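Local coordinates for transcriptional repressor of the blcABC operon (Agrobacterium tumefaciens, PDB 3MQ0), which probably binds DNA as an IclR-family transcription factor, with a helix-turn-helix and a GAF-fold domain, and represses the blcABC operon, at residues E216-I221 with A237-R242; T185-A190 with I209-I214; R34-V39 with L72-R77. One frame throughout, in Å; residues are numbered along the deposited sequence.

Interaction 1 (E216-I221 with A237-R242); sequences EGMLCI and AISLIR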
loop_
_atom_site.group_PDB
_atom_site.type_symbol
_atom_site.label_atom_id
_atom_site.label_comp_id
_atom_site.label_asym_id
_atom_site.label_seq_id
_atom_site.Cartn_x
_atom_site.Cartn_y
_atom_site.Cartn_z
ATOM N N GLU B 216 5.749 34.405 24.731
ATOM C CA GLU B 216 6.624 34.467 25.887
ATOM C C GLU B 216 5.998 33.678 27.034
ATOM O O GLU B 216 4.798 33.789 27.301
ATOM C CB GLU B 216 6.878 35.920 26.286
ATOM C CG GLU B 216 7.235 36.802 25.098
ATOM C CD GLU B 216 8.246 37.875 25.448
ATOM O OE1 GLU B 216 7.939 38.724 26.314
ATOM O OE2 GLU B 216 9.350 37.861 24.860
ATOM N N GLY B 217 6.812 32.861 27.686
ATOM C CA GLY B 217 6.357 32.064 28.807
ATOM C C GLY B 217 5.717 30.736 28.437
ATOM O O GLY B 217 5.371 29.955 29.318
ATOM N N MET B 218 5.547 30.477 27.145
ATOM C CA MET B 218 4.993 29.201 26.704
ATOM C C MET B 218 6.104 28.315 26.196
ATOM O O MET B 218 6.912 28.733 25.369
ATOM C CB MET B 218 3.945 29.382 25.602
ATOM C CG MET B 218 3.354 28.060 25.093
ATOM S SD MET B 218 1.922 28.196 23.981
ATOM C CE MET B 218 2.706 28.800 22.498
ATOM N N LEU B 219 6.133 27.085 26.692
ATOM C CA LEU B 219 7.089 26.083 26.238
ATOM C C LEU B 219 6.338 24.930 25.582
ATOM O O LEU B 219 5.357 24.450 26.142
ATOM C CB LEU B 219 7.877 25.583 27.449
ATOM C CG LEU B 219 8.529 24.217 27.306
ATOM C CD1 LEU B 219 9.808 24.407 26.555
ATOM C CD2 LEU B 219 8.785 23.625 28.689
ATOM N N CYS B 220 6.763 24.510 24.387
ATOM C CA CYS B 220 6.174 23.350 23.735
ATOM C C CYS B 220 7.225 22.277 23.457
ATOM O O CYS B 220 8.400 22.576 23.221
ATOM C CB CYS B 220 5.489 23.723 22.416
ATOM S SG CYS B 220 4.388 25.154 22.566
ATOM N N ILE B 221 6.780 21.028 23.477
ATOM C CA ILE B 221 7.636 19.888 23.187
ATOM C C ILE B 221 6.967 19.103 22.069
ATOM O O ILE B 221 5.772 18.794 22.175
ATOM C CB ILE B 221 7.745 18.995 24.432
ATOM C CG1 ILE B 221 8.240 19.845 25.606
ATOM C CG2 ILE B 221 8.667 17.825 24.163
ATOM C CD1 ILE B 221 8.126 19.161 26.954
ATOM N N ALA B 237 2.376 17.986 19.726
ATOM C CA ALA B 237 3.134 18.746 20.728
ATOM C C ALA B 237 2.342 18.893 22.008
ATOM O O ALA B 237 1.121 18.902 21.995
ATOM C CB ALA B 237 3.505 20.141 20.184
ATOM N N ILE B 238 3.047 19.039 23.115
ATOM C CA ILE B 238 2.384 19.470 24.329
ATOM C C ILE B 238 2.881 20.871 24.633
ATOM O O ILE B 238 4.014 21.224 24.301
ATOM C CB ILE B 238 2.648 18.521 25.506
ATOM C CG1 ILE B 238 4.143 18.428 25.793
ATOM C CG2 ILE B 238 2.071 17.127 25.208
ATOM C CD1 ILE B 238 4.486 17.379 26.854
ATOM N N SER B 239 2.043 21.667 25.264
ATOM C CA SER B 239 2.338 23.017 25.680
ATOM C C SER B 239 2.166 23.189 27.187
ATOM O O SER B 239 1.259 22.694 27.724
ATOM C CB SER B 239 1.380 23.983 25.005
ATOM O OG SER B 239 1.590 23.969 23.639
ATOM N N LEU B 240 3.069 23.925 27.802
ATOM C CA LEU B 240 2.961 24.188 29.232
ATOM C C LEU B 240 3.628 25.509 29.559
ATOM O O LEU B 240 4.272 26.120 28.701
ATOM C CB LEU B 240 3.609 23.061 30.043
ATOM C CG LEU B 240 5.050 22.705 29.672
ATOM C CD1 LEU B 240 5.802 22.207 30.886
ATOM C CD2 LEU B 240 5.063 21.644 28.566
ATOM N N ILE B 241 3.462 25.956 30.801
ATOM C CA ILE B 241 4.128 27.161 31.266
ATOM C C ILE B 241 5.612 26.872 31.508
ATOM O O ILE B 241 5.961 25.993 32.296
ATOM C CB ILE B 241 3.482 27.678 32.558
ATOM C CG1 ILE B 241 2.023 28.048 32.297
ATOM C CG2 ILE B 241 4.266 28.866 33.108
ATOM C CD1 ILE B 241 1.852 29.131 31.248
ATOM N N ARG B 242 6.477 27.622 30.830
ATOM C CA ARG B 242 7.925 27.396 30.877
ATOM C C ARG B 242 8.496 27.469 32.292
ATOM O O ARG B 242 9.250 26.595 32.712
ATOM C CB ARG B 242 8.647 28.403 29.977
ATOM C CG ARG B 242 10.014 28.862 30.490
ATOM C CD ARG B 242 11.159 27.945 30.044
ATOM N NE ARG B 242 11.417 26.844 30.973
ATOM C CZ ARG B 242 12.500 26.071 30.932
ATOM N NH1 ARG B 242 13.432 26.279 30.011
ATOM N NH2 ARG B 242 12.659 25.092 31.813
#
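Strands 218-221 and 237-241 run antiparallel at 156° between their short axes, forming the end remote from the turn of a beta hairpin in the GAF-fold domain. In its ladder, L219/L240 and I221/I238 are hydrogen-bonded pairs separated by the non-hydrogen-bonded pair C220/S239. L219 N donates to L240 O over 2.9 Å, and L240 N returns the bond to L219 O. Beyond the non-hydrogen-bonded pair M218/I241, R242 N donates to G217 O at 3.0 Å, standing 41° out of the carbonyl plane where both chains leave the sheet.

On one face L219 and L240 run next to each other in the same direction, with CD2 of L219 4.0 Å from CD1 of L240. L240 holds its CG between the backbone N and carbonyl carbon (chi1 53°), which brings the branch nearer to the L219 strand. I221 and I238 repeat the pairing, CB of I221 meeting CG1 of I238 at 3.9 Å. Helix 247-267 lies over this apolar strip, its I250 touching both L219 and I221. C220 and S239 occupy the other face, where C220 also meets A159 of helix 159-165. At the outer end, R242 lays its CB 3.9 Å from CB of L219; its chain bends at chi2 and chi3, and NH2 hydrogen-bonds to A245 O.

Interaction 2 (T185-A190 with I209-I214); sequences TSRSVA and IDDGQI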
loop_
_atom_site.group_PDB
_atom_site.type_symbol
_atom_site.label_atom_id
_atom_site.label_comp_id
_atom_site.label_asym_id
_atom_site.label_seq_id
_atom_site.Cartn_x
_atom_site.Cartn_y
_atom_site.Cartn_z
ATOM N N THR B 185 8.549 36.565 18.836
ATOM C CA THR B 185 9.006 37.002 20.155
ATOM C C THR B 185 10.502 37.258 20.079
ATOM O O THR B 185 11.108 37.040 19.040
ATOM C CB THR B 185 8.743 35.929 21.253
ATOM O OG1 THR B 185 9.671 34.847 21.098
ATOM C CG2 THR B 185 7.325 35.381 21.163
ATOM N N SER B 186 11.095 37.710 21.179
ATOM C CA SER B 186 12.536 37.924 21.236
ATOM C C SER B 186 13.311 36.610 21.265
ATOM O O SER B 186 14.541 36.609 21.197
ATOM C CB SER B 186 12.905 38.765 22.454
ATOM O OG SER B 186 12.614 38.083 23.661
ATOM N N ARG B 187 12.599 35.488 21.362
ATOM C CA ARG B 187 13.259 34.180 21.386
ATOM C C ARG B 187 13.096 33.422 20.080
ATOM O O ARG B 187 13.716 32.375 19.886
ATOM C CB ARG B 187 12.707 33.314 22.517
ATOM C CG ARG B 187 12.532 34.046 23.822
ATOM C CD ARG B 187 13.645 33.724 24.769
ATOM N NE ARG B 187 13.761 32.291 25.001
ATOM C CZ ARG B 187 14.558 31.761 25.920
ATOM N NH1 ARG B 187 15.290 32.556 26.691
ATOM N NH2 ARG B 187 14.622 30.445 26.076
ATOM N N SER B 188 12.258 33.934 19.186
ATOM C CA SER B 188 12.027 33.255 17.915
ATOM C C SER B 188 13.353 33.044 17.216
ATOM O O SER B 188 14.183 33.936 17.201
ATOM C CB SER B 188 11.116 34.094 17.019
ATOM O OG SER B 188 9.823 34.223 17.583
ATOM N N VAL B 189 13.556 31.872 16.629
ATOM C CA VAL B 189 14.811 31.613 15.940
ATOM C C VAL B 189 15.013 32.676 14.846
ATOM O O VAL B 189 14.086 33.008 14.113
ATOM C CB VAL B 189 14.879 30.165 15.422
ATOM C CG1 VAL B 189 13.843 29.927 14.342
ATOM C CG2 VAL B 189 16.260 29.847 14.920
ATOM N N ALA B 190 16.215 33.238 14.774
ATOM C CA ALA B 190 16.438 34.447 13.990
ATOM C C ALA B 190 16.828 34.203 12.537
ATOM O O ALA B 190 16.823 35.124 11.736
ATOM C CB ALA B 190 17.481 35.327 14.677
ATOM N N ILE B 209 11.978 21.191 20.969
ATOM C CA ILE B 209 11.582 22.123 22.008
ATOM C C ILE B 209 11.371 23.500 21.393
ATOM O O ILE B 209 12.228 23.987 20.648
ATOM C CB ILE B 209 12.681 22.247 23.078
ATOM C CG1 ILE B 209 12.747 20.970 23.923
ATOM C CG2 ILE B 209 12.396 23.419 23.965
ATOM C CD1 ILE B 209 14.060 20.817 24.662
ATOM N N ASP B 210 10.223 24.110 21.683
ATOM C CA ASP B 210 10.002 25.530 21.405
ATOM C C ASP B 210 9.969 26.274 22.727
ATOM O O ASP B 210 8.975 26.230 23.444
ATOM C CB ASP B 210 8.679 25.753 20.667
ATOM C CG ASP B 210 8.103 27.150 20.887
ATOM O OD1 ASP B 210 8.889 28.100 21.087
ATOM O OD2 ASP B 210 6.856 27.304 20.856
ATOM N N ASP B 211 11.064 26.946 23.063
ATOM C CA ASP B 211 11.121 27.647 24.332
ATOM C C ASP B 211 10.724 29.104 24.133
ATOM O O ASP B 211 11.585 29.981 23.998
ATOM C CB ASP B 211 12.522 27.547 24.933
ATOM C CG ASP B 211 12.567 28.014 26.388
ATOM O OD1 ASP B 211 11.575 28.625 26.846
ATOM O OD2 ASP B 211 13.591 27.777 27.069
ATOM N N GLY B 212 9.418 29.355 24.093
ATOM C CA GLY B 212 8.900 30.711 24.025
ATOM C C GLY B 212 9.087 31.435 22.701
ATOM O O GLY B 212 9.185 32.664 22.668
ATOM N N GLN B 213 9.105 30.681 21.608
ATOM C CA GLN B 213 9.267 31.258 20.263
ATOM C C GLN B 213 7.960 31.704 19.612
ATOM O O GLN B 213 7.977 32.336 18.561
ATOM C CB GLN B 213 10.003 30.274 19.350
ATOM C CG GLN B 213 11.388 29.954 19.895
ATOM C CD GLN B 213 12.280 29.271 18.895
ATOM O OE1 GLN B 213 12.128 29.440 17.678
ATOM N NE2 GLN B 213 13.227 28.487 19.401
ATOM N N ILE B 214 6.835 31.361 20.235
ATOM C CA ILE B 214 5.515 31.770 19.748
ATOM C C ILE B 214 4.863 32.738 20.729
ATOM O O ILE B 214 4.336 33.787 20.344
ATOM C CB ILE B 214 4.581 30.553 19.599
ATOM C CG1 ILE B 214 5.102 29.594 18.533
ATOM C CG2 ILE B 214 3.154 31.013 19.296
ATOM C CD1 ILE B 214 5.179 30.216 17.144
HETATM O O HOH W 1 14.732 29.470 23.421
#
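R187 crosses to G212 with its first carbons and to D211 with its polar end. Its CB begins 3.6 Å from G212 O, and CG continues past the same carbonyl at 3.8 Å. The chain then bends at chi2 and chi3 instead of running straight out, and this turns the guanidinium toward D211. R187 NE makes a weak hydrogen bond of 3.3 Å to D211 O. At the tip, R187 NH2 forms a salt bridge with D211 OD2 at 3.0 Å; the carboxylate meets the edge of the guanidinium with the two planes 63° apart. A water links NH2 to the D211 backbone, accepting weakly from NH2 and donating to D211 O.

The reach starts from a type I beta turn, T185 to S188, laid against the exit of strand 208-211, one edge of the GAF-fold sheet within this chain. T185 OG1 plays two parts: it accepts from R187 N, making an ST turn, and donates to G212 O at 2.7 Å in the carbonyl plane. S188 OG likewise accepts from T185 N while giving its hydrogen to Q213 O at 2.8 Å. On the strand side, D210 OD1 takes Q213 N on its syn lone pair, an Asx motif; the Q213 side chain extends from there. V189 N meets Q213 OE1 at 3.0 Å, coming from well above the amide plane (66° out of it); K162 also donates to OE1, and NE2 hydrogen-bonds to E198 OE2.

Interaction 3 (R34-V39 with L72-R77); sequences RILDLV and LDLLAR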
loop_
_atom_site.group_PDB
_atom_site.type_symbol
_atom_site.label_atom_id
_atom_site.label_comp_id
_atom_site.label_asym_id
_atom_site.label_seq_id
_atom_site.Cartn_x
_atom_site.Cartn_y
_atom_site.Cartn_z
ATOM N N ARG B 34 -0.442 -15.931 12.858
ATOM C CA ARG B 34 0.994 -16.230 12.911
ATOM C C ARG B 34 1.549 -16.677 11.550
ATOM O O ARG B 34 2.637 -16.241 11.121
ATOM C CB ARG B 34 1.273 -17.274 13.985
ATOM C CG ARG B 34 2.718 -17.729 14.070
ATOM C CD ARG B 34 2.909 -18.590 15.315
ATOM N NE ARG B 34 1.710 -18.586 16.149
ATOM C CZ ARG B 34 1.462 -17.703 17.113
ATOM N NH1 ARG B 34 2.341 -16.742 17.378
ATOM N NH2 ARG B 34 0.329 -17.781 17.808
ATOM N N ILE B 35 0.796 -17.539 10.870
ATOM C CA ILE B 35 1.172 -18.022 9.539
ATOM C C ILE B 35 1.223 -16.878 8.535
ATOM O O ILE B 35 2.171 -16.779 7.766
ATOM C CB ILE B 35 0.184 -19.104 9.036
ATOM C CG1 ILE B 35 0.371 -20.390 9.840
ATOM C CG2 ILE B 35 0.385 -19.395 7.551
ATOM C CD1 ILE B 35 -0.807 -21.347 9.693
ATOM N N LEU B 36 0.206 -16.016 8.527
ATOM C CA LEU B 36 0.233 -14.895 7.596
ATOM C C LEU B 36 1.415 -13.974 7.867
ATOM O O LEU B 36 2.056 -13.490 6.932
ATOM C CB LEU B 36 -1.088 -14.123 7.605
ATOM C CG LEU B 36 -2.218 -14.961 6.988
ATOM C CD1 LEU B 36 -3.565 -14.421 7.419
ATOM C CD2 LEU B 36 -2.135 -15.022 5.462
ATOM N N ASP B 37 1.725 -13.745 9.138
ATOM C CA ASP B 37 2.879 -12.912 9.450
ATOM C C ASP B 37 4.181 -13.527 8.928
ATOM O O ASP B 37 5.054 -12.816 8.438
ATOM C CB ASP B 37 2.980 -12.656 10.946
ATOM C CG ASP B 37 1.912 -11.698 11.453
ATOM O OD1 ASP B 37 1.221 -11.035 10.636
ATOM O OD2 ASP B 37 1.777 -11.596 12.688
ATOM N N LEU B 38 4.312 -14.844 9.050
ATOM C CA LEU B 38 5.522 -15.537 8.609
ATOM C C LEU B 38 5.676 -15.476 7.099
ATOM O O LEU B 38 6.756 -15.205 6.591
ATOM C CB LEU B 38 5.507 -16.987 9.060
ATOM C CG LEU B 38 5.863 -17.205 10.524
ATOM C CD1 LEU B 38 5.315 -18.536 10.996
ATOM C CD2 LEU B 38 7.377 -17.133 10.716
ATOM N N VAL B 39 4.583 -15.715 6.385
ATOM C CA VAL B 39 4.606 -15.652 4.930
ATOM C C VAL B 39 4.900 -14.228 4.460
ATOM O O VAL B 39 5.678 -14.013 3.534
ATOM C CB VAL B 39 3.282 -16.159 4.339
ATOM C CG1 VAL B 39 3.232 -15.918 2.841
ATOM C CG2 VAL B 39 3.111 -17.642 4.661
ATOM N N LEU B 72 -9.860 -20.400 1.937
ATOM C CA LEU B 72 -10.395 -19.109 2.354
ATOM C C LEU B 72 -9.777 -17.981 1.550
ATOM O O LEU B 72 -10.199 -16.840 1.653
ATOM C CB LEU B 72 -10.090 -18.875 3.834
ATOM C CG LEU B 72 -10.987 -19.600 4.825
ATOM C CD1 LEU B 72 -10.346 -19.630 6.192
ATOM C CD2 LEU B 72 -12.326 -18.897 4.885
ATOM N N ASP B 73 -8.751 -18.304 0.772
ATOM C CA ASP B 73 -8.038 -17.308 -0.034
ATOM C C ASP B 73 -7.166 -16.343 0.794
ATOM O O ASP B 73 -6.694 -15.322 0.293
ATOM C CB ASP B 73 -9.004 -16.556 -0.956
ATOM C CG ASP B 73 -9.738 -17.485 -1.923
ATOM O OD1 ASP B 73 -9.130 -18.482 -2.379
ATOM O OD2 ASP B 73 -10.927 -17.225 -2.217
ATOM N N LEU B 74 -6.937 -16.675 2.057
ATOM C CA LEU B 74 -5.925 -15.960 2.827
ATOM C C LEU B 74 -4.535 -16.232 2.242
ATOM O O LEU B 74 -3.688 -15.338 2.197
ATOM C CB LEU B 74 -5.971 -16.390 4.295
ATOM C CG LEU B 74 -7.297 -16.072 4.996
ATOM C CD1 LEU B 74 -7.319 -16.779 6.317
ATOM C CD2 LEU B 74 -7.458 -14.557 5.168
ATOM N N LEU B 75 -4.303 -17.482 1.832
ATOM C CA LEU B 75 -3.076 -17.880 1.150
ATOM C C LEU B 75 -3.417 -18.367 -0.253
ATOM O O LEU B 75 -4.531 -18.821 -0.516
ATOM C CB LEU B 75 -2.378 -19.036 1.881
ATOM C CG LEU B 75 -1.967 -18.816 3.338
ATOM C CD1 LEU B 75 -1.527 -20.121 4.011
ATOM C CD2 LEU B 75 -0.893 -17.744 3.467
ATOM N N ALA B 76 -2.434 -18.269 -1.131
ATOM C CA ALA B 76 -2.489 -18.833 -2.467
ATOM C C ALA B 76 -1.401 -19.895 -2.554
ATOM O O ALA B 76 -0.283 -19.694 -2.071
ATOM C CB ALA B 76 -2.235 -17.749 -3.500
ATOM N N ARG B 77 -1.722 -21.023 -3.175
ATOM C CA ARG B 77 -0.749 -22.095 -3.313
ATOM C C ARG B 77 -0.187 -22.146 -4.733
ATOM O O ARG B 77 -0.944 -22.290 -5.680
ATOM C CB ARG B 77 -1.418 -23.427 -2.986
ATOM C CG ARG B 77 -0.472 -24.615 -3.010
ATOM C CD ARG B 77 -1.207 -25.889 -2.654
ATOM N NE ARG B 77 -0.311 -27.043 -2.614
ATOM C CZ ARG B 77 0.076 -27.720 -3.687
ATOM N NH1 ARG B 77 -0.347 -27.345 -4.888
ATOM N NH2 ARG B 77 0.891 -28.763 -3.563
#
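V39 N donates to I35 O over 3.0 Å, an ordinary helical bond that sets the side chains of I35 and V39 one turn apart, both facing L75. L75 meets them with its two methyls divided. Its CD1 lies 4.1 Å from CG2 of I35, the two side chains crossing at about a right angle, while CD2 of L75 is 4.2 Å from CG2 of V39. L36 comes to CD2 of L75 from another side than V39: its CB does not face the strand, but with CG anti to the carbonyl carbon (chi1 -69°) the branch turns inward. CD2 of L36 then closes on CD2 of L75 at 3.6 Å. The same methyl of L36 touches the backbone, 3.6 Å from L74 O, and also packs on CB of L74. Side chains meet only through carbon atoms here, and their tips bridge the 11.2 Å between the short helix and strand axes.

M69 of helix 59-71 touches I35, L36 and L75, and I85 of strand 82-85 meets L36 and V39, so helix 59-71 and strand 82-85 border the cluster. W92 of the second subunit packs on L36; nearby, D37 OD1 accepts hydrogen bonds from H88 NE2 and W92 NE1 of that subunit. A Schellman motif at D73 ends helix 59-71. A first helix packed against the first strand of the beta wing is characteristic of the winged helix-turn-helix of the IclR family.

Overall arrangement
The three contacts follow the chain in series and fall into two domains. Interaction 3 comes first, within the helix-turn-helix domain; interactions 2 and 1 follow, in that order, in the C-terminal GAF-fold domain on the opposite side of the chain's centre. Interactions 1 and 2 have centres about 11 Å apart and share one antiparallel sheet, strand 208-211 being the neighbour of 218-226, with the backbone of D210 hydrogen-bonded to that of C220. Interaction 3 lies about 48 Å from interaction 1 and 52 Å from interaction 2, centre to centre. This wide separation is consistent with a DNA-binding module and a separate regulatory module in one repressor.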